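Local coordinates for protein-arginine-phosphatase (Bacillus subtilis subsp. subtilis, PDB 4KK3), which removes phosphate specifically from phosphoarginine residues of many proteins, counteracting the arginine kinase McsB and restoring DNA binding by the repressor CtsR, at residues I4-G9 with A37-S42; M83-K88 with V102-E107. All coordinates share one frame; numbering follows the deposited sequence.

Contact 1 of 2, residues I4-G9 with A37-S42; sequences IFVCTG and AGVFAS. With PO4 (phosphate ion), chain B.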
# COMPACT_ATOMS: atom_id res chain seq x y z
N ILE A 4 6.99 0.09 -1.77
CA ILE A 4 5.99 -0.92 -2.08
C ILE A 4 4.95 -1.10 -0.97
O ILE A 4 5.29 -1.25 0.20
CB ILE A 4 6.62 -2.27 -2.50
CG1 ILE A 4 5.55 -3.28 -2.90
CG2 ILE A 4 7.47 -2.85 -1.40
CD1 ILE A 4 6.08 -4.43 -3.72
N PHE A 5 3.67 -1.07 -1.34
CA PHE A 5 2.57 -1.31 -0.40
C PHE A 5 2.18 -2.78 -0.51
O PHE A 5 2.07 -3.30 -1.60
CB PHE A 5 1.37 -0.43 -0.77
CG PHE A 5 1.64 1.04 -0.57
CD1 PHE A 5 1.74 1.56 0.70
CD2 PHE A 5 1.78 1.88 -1.67
CE1 PHE A 5 1.99 2.90 0.90
CE2 PHE A 5 2.04 3.23 -1.49
CZ PHE A 5 2.13 3.75 -0.21
N VAL A 6 1.97 -3.45 0.62
CA VAL A 6 1.67 -4.88 0.60
C VAL A 6 0.40 -5.22 1.38
O VAL A 6 0.22 -4.75 2.51
CB VAL A 6 2.84 -5.69 1.22
CG1 VAL A 6 2.46 -7.17 1.31
CG2 VAL A 6 4.11 -5.52 0.41
N CYS A 7 -0.47 -6.03 0.79
CA CYS A 7 -1.64 -6.55 1.51
C CYS A 7 -1.75 -8.05 1.27
O CYS A 7 -0.76 -8.70 0.97
CB CYS A 7 -2.94 -5.81 1.13
SG CYS A 7 -3.37 -5.87 -0.63
N THR A 8 -2.95 -8.60 1.41
CA THR A 8 -3.12 -10.03 1.22
C THR A 8 -3.32 -10.36 -0.27
O THR A 8 -2.51 -11.05 -0.90
CB THR A 8 -4.32 -10.56 2.04
OG1 THR A 8 -4.12 -10.26 3.43
CG2 THR A 8 -4.48 -12.06 1.85
N GLY A 9 -4.41 -9.87 -0.85
CA GLY A 9 -4.75 -10.25 -2.21
C GLY A 9 -4.17 -9.36 -3.30
O GLY A 9 -4.15 -9.75 -4.47
N ALA A 37 2.02 -5.09 -4.01
CA ALA A 37 2.00 -6.55 -4.20
C ALA A 37 1.27 -7.24 -3.04
O ALA A 37 0.90 -6.59 -2.07
CB ALA A 37 3.43 -7.09 -4.33
N GLY A 38 1.01 -8.54 -3.17
CA GLY A 38 0.24 -9.23 -2.15
C GLY A 38 0.97 -10.48 -1.68
O GLY A 38 1.64 -11.15 -2.47
N VAL A 39 0.84 -10.80 -0.40
CA VAL A 39 1.48 -12.01 0.12
C VAL A 39 0.78 -13.29 -0.33
O VAL A 39 1.40 -14.36 -0.38
CB VAL A 39 1.64 -11.98 1.65
CG1 VAL A 39 2.55 -10.86 2.04
CG2 VAL A 39 0.30 -11.81 2.34
N PHE A 40 -0.51 -13.21 -0.65
CA PHE A 40 -1.23 -14.37 -1.18
C PHE A 40 -2.00 -13.97 -2.43
O PHE A 40 -3.20 -14.22 -2.54
CB PHE A 40 -2.15 -14.99 -0.13
CG PHE A 40 -1.41 -15.61 1.03
CD1 PHE A 40 -0.51 -16.64 0.81
CD2 PHE A 40 -1.60 -15.16 2.32
CE1 PHE A 40 0.19 -17.20 1.87
CE2 PHE A 40 -0.90 -15.71 3.38
CZ PHE A 40 -0.01 -16.73 3.16
N ALA A 41 -1.30 -13.33 -3.36
CA ALA A 41 -1.93 -12.77 -4.55
C ALA A 41 -1.77 -13.71 -5.73
O ALA A 41 -0.83 -14.50 -5.77
CB ALA A 41 -1.30 -11.43 -4.87
N SER A 42 -2.69 -13.63 -6.68
CA SER A 42 -2.51 -14.27 -7.98
C SER A 42 -2.01 -13.19 -8.93
O SER A 42 -2.19 -12.01 -8.66
CB SER A 42 -3.83 -14.83 -8.50
OG SER A 42 -4.52 -15.53 -7.48
P PO4 B . -6.82 -7.09 -0.02
O1 PO4 B . -6.77 -5.71 0.57
O2 PO4 B . -8.23 -7.64 0.13
O3 PO4 B . -5.89 -8.00 0.81
O4 PO4 B . -6.41 -7.18 -1.46
O HOH W 1 -4.92 -11.88 -5.87
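The phosphate-binding loop of this low molecular weight phosphatase springs from strand 2-7, and here C7, T8 and G9 at its start are tied to the neighbouring parallel strand and the turn after it. A37 brackets V6: its N donates to F5 O (3.0 Å), and its O accepts from C7 N (3.2 Å). V39 N continues the pattern on C7 O (3.0 Å), and beyond the strand ends F40 N binds T8 O at 3.0 Å. The two strands and helix 13-28 make a right-handed beta-alpha-beta crossover, with the nucleophile C7 at the strand's C-terminal end. With these carbonyls held from behind, the amides of T8 and G9 face a bound phosphate ion: G9 N gives O3 a nearly straight bond (2.9 Å), T8 N a weak one, and T11, C12 and R13 add further amides. V6 CG1, anti to the backbone N (chi1 175°), meets V39 CG1 at 3.8 Å, the two side chains crossing at about a right angle. I4 CD1 packs on A37 CB, and a water bridges G9 O to S42 N.

Contact 2 of 2, residues M83-K88 with V102-E107; sequences MTHQHK and VFTLKE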
# COMPACT_ATOMS: atom_id res chain seq x y z
N MSE A 83 -0.05 -3.59 5.29
CA MSE A 83 -1.31 -3.13 5.90
C MSE A 83 -1.46 -3.55 7.36
O MSE A 83 -1.96 -2.79 8.19
CB MSE A 83 -2.52 -3.60 5.10
CG MSE A 83 -2.58 -3.06 3.68
SE MSE A 83 -2.53 -1.09 3.61
CE MSE A 83 -1.41 -0.92 2.03
N THR A 84 -1.05 -4.77 7.67
CA THR A 84 -1.22 -5.29 9.02
C THR A 84 0.08 -5.85 9.61
O THR A 84 1.03 -6.16 8.89
CB THR A 84 -2.28 -6.42 9.08
OG1 THR A 84 -1.71 -7.62 8.54
CG2 THR A 84 -3.55 -6.05 8.28
N HIS A 85 0.10 -6.01 10.93
CA HIS A 85 1.26 -6.60 11.58
C HIS A 85 1.42 -8.07 11.16
O HIS A 85 2.53 -8.57 11.03
CB HIS A 85 1.22 -6.40 13.10
CG HIS A 85 1.72 -5.06 13.54
ND1 HIS A 85 0.91 -3.95 13.63
CD2 HIS A 85 2.96 -4.64 13.90
CE1 HIS A 85 1.63 -2.91 14.02
NE2 HIS A 85 2.88 -3.31 14.20
N GLN A 86 0.32 -8.75 10.91
CA GLN A 86 0.39 -10.10 10.37
C GLN A 86 1.04 -10.14 8.99
O GLN A 86 1.73 -11.10 8.65
CB GLN A 86 -1.00 -10.72 10.30
CG GLN A 86 -0.97 -12.16 9.86
CD GLN A 86 -0.18 -13.03 10.83
OE1 GLN A 86 0.94 -13.45 10.55
NE2 GLN A 86 -0.77 -13.29 11.98
N HIS A 87 0.81 -9.11 8.17
CA HIS A 87 1.51 -9.07 6.89
C HIS A 87 3.03 -9.02 7.08
O HIS A 87 3.75 -9.68 6.36
CB HIS A 87 1.06 -7.89 6.06
CG HIS A 87 -0.33 -8.03 5.53
ND1 HIS A 87 -1.17 -6.95 5.35
CD2 HIS A 87 -1.02 -9.12 5.11
CE1 HIS A 87 -2.32 -7.37 4.86
NE2 HIS A 87 -2.26 -8.68 4.71
N LYS A 88 3.51 -8.24 8.05
CA LYS A 88 4.94 -8.19 8.38
C LYS A 88 5.50 -9.56 8.71
O LYS A 88 6.62 -9.90 8.32
CB LYS A 88 5.20 -7.27 9.58
CG LYS A 88 5.02 -5.81 9.27
CD LYS A 88 5.26 -4.91 10.48
CE LYS A 88 6.52 -5.26 11.25
NZ LYS A 88 6.71 -4.31 12.38
N VAL A 102 10.74 -3.16 6.48
CA VAL A 102 9.32 -3.51 6.50
C VAL A 102 8.62 -2.98 7.75
O VAL A 102 9.03 -3.29 8.89
CB VAL A 102 9.14 -5.03 6.46
CG1 VAL A 102 7.66 -5.41 6.53
CG2 VAL A 102 9.81 -5.63 5.22
N PHE A 103 7.57 -2.19 7.54
CA PHE A 103 6.82 -1.59 8.63
C PHE A 103 5.36 -1.61 8.25
O PHE A 103 5.04 -1.59 7.07
CB PHE A 103 7.27 -0.13 8.83
CG PHE A 103 8.73 0.00 9.15
CD1 PHE A 103 9.18 -0.14 10.46
CD2 PHE A 103 9.66 0.26 8.15
CE1 PHE A 103 10.53 -0.03 10.77
CE2 PHE A 103 11.01 0.37 8.46
CZ PHE A 103 11.45 0.22 9.77
N THR A 104 4.44 -1.62 9.22
CA THR A 104 3.06 -1.34 8.84
C THR A 104 2.92 0.12 8.47
O THR A 104 3.70 0.96 8.92
CB THR A 104 2.03 -1.68 9.92
OG1 THR A 104 2.18 -0.78 11.02
CG2 THR A 104 2.18 -3.13 10.38
N LEU A 105 1.92 0.42 7.64
CA LEU A 105 1.67 1.79 7.24
C LEU A 105 1.39 2.66 8.47
O LEU A 105 1.93 3.77 8.60
CB LEU A 105 0.53 1.83 6.23
CG LEU A 105 0.11 3.21 5.73
CD1 LEU A 105 1.26 3.98 5.11
CD2 LEU A 105 -1.01 3.03 4.71
N LYS A 106 0.57 2.16 9.39
CA LYS A 106 0.24 2.94 10.58
C LYS A 106 1.47 3.18 11.47
O LYS A 106 1.69 4.30 11.90
CB LYS A 106 -0.95 2.37 11.34
CG LYS A 106 -2.26 2.54 10.57
CD LYS A 106 -3.47 2.08 11.36
CE LYS A 106 -4.75 2.41 10.58
NZ LYS A 106 -5.97 1.91 11.29
N GLU A 107 2.25 2.12 11.73
CA GLU A 107 3.51 2.23 12.48
C GLU A 107 4.39 3.35 11.97
O GLU A 107 4.84 4.23 12.72
CB GLU A 107 4.34 0.95 12.28
CG GLU A 107 4.32 -0.07 13.35
CD GLU A 107 5.37 -1.14 13.10
OE1 GLU A 107 5.65 -1.49 11.92
OE2 GLU A 107 5.92 -1.64 14.10
O HOH W 2 -1.06 -0.39 9.33
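Two capping boxes meet where helix 85-94 and helix 105-110 begin, and K88, just after the first box, reaches E107 of the second in a salt bridge. K88 NZ donates to E107 OE1 at 3.0 Å, on the syn side and 24° out of the carboxylate plane, with a weak second bond to OE2. On its anti side OE1 takes T104 N (3.0 Å), so two donors grip one oxygen. The lysine gets there by bending at chi3 (46°): CG lies 3.8 Å from V102 CG1, and CD packs against T104 CG2 at 3.6 Å before the amine turns to the carboxylate. That same methyl sits over the centre of the H85 ring, a CH-pi contact with CG2 just 9° off the ring normal. E107 OE2 comes instead to the ring's edge. In the boxes themselves T104 OG1 caps E107 N (3.0 Å) and T84 OG1 caps H87 N, while T84 N returns a bond to H87 ND1 from well out of the imidazole plane. The elements belong to the beta-alpha-beta unit of strand 79-82, helix 85-94 and strand 102-104, whose last strand runs straight into helix 105-110. With an alanine at E107, the K88 amine would probably lose its charged mate and T104 N its carboxylate acceptor. Just ahead of T84, the O of M83, present as selenomethionine, is joined by a water (2.8 Å from M83 O) to K106 N. H85 also stacks on H113, and its backbone N is held by D115.

Overall arrangement
Contact 1 closes before contact 2 opens along the chain; their centres are about 12 Å apart, and both reach one four-stranded parallel sheet of order 33-38, 2-7, 79-82, 102-104. Each joins parts of its own beta-alpha-beta unit, one built round helix 13-28 and the other round helix 85-94, so together they take in both outermost strands. They also touch directly: V6 O lies 3.0 Å from M83 N, probably hydrogen-bonded, and T8 OG1 is 2.8 Å from H87 NE2, a bond that ties the phosphate-binding loop to the start of helix 85-94. C7 CB packs on CG of the selenomethionine M83, so the M83 end of contact 2 lies next to the nucleophile.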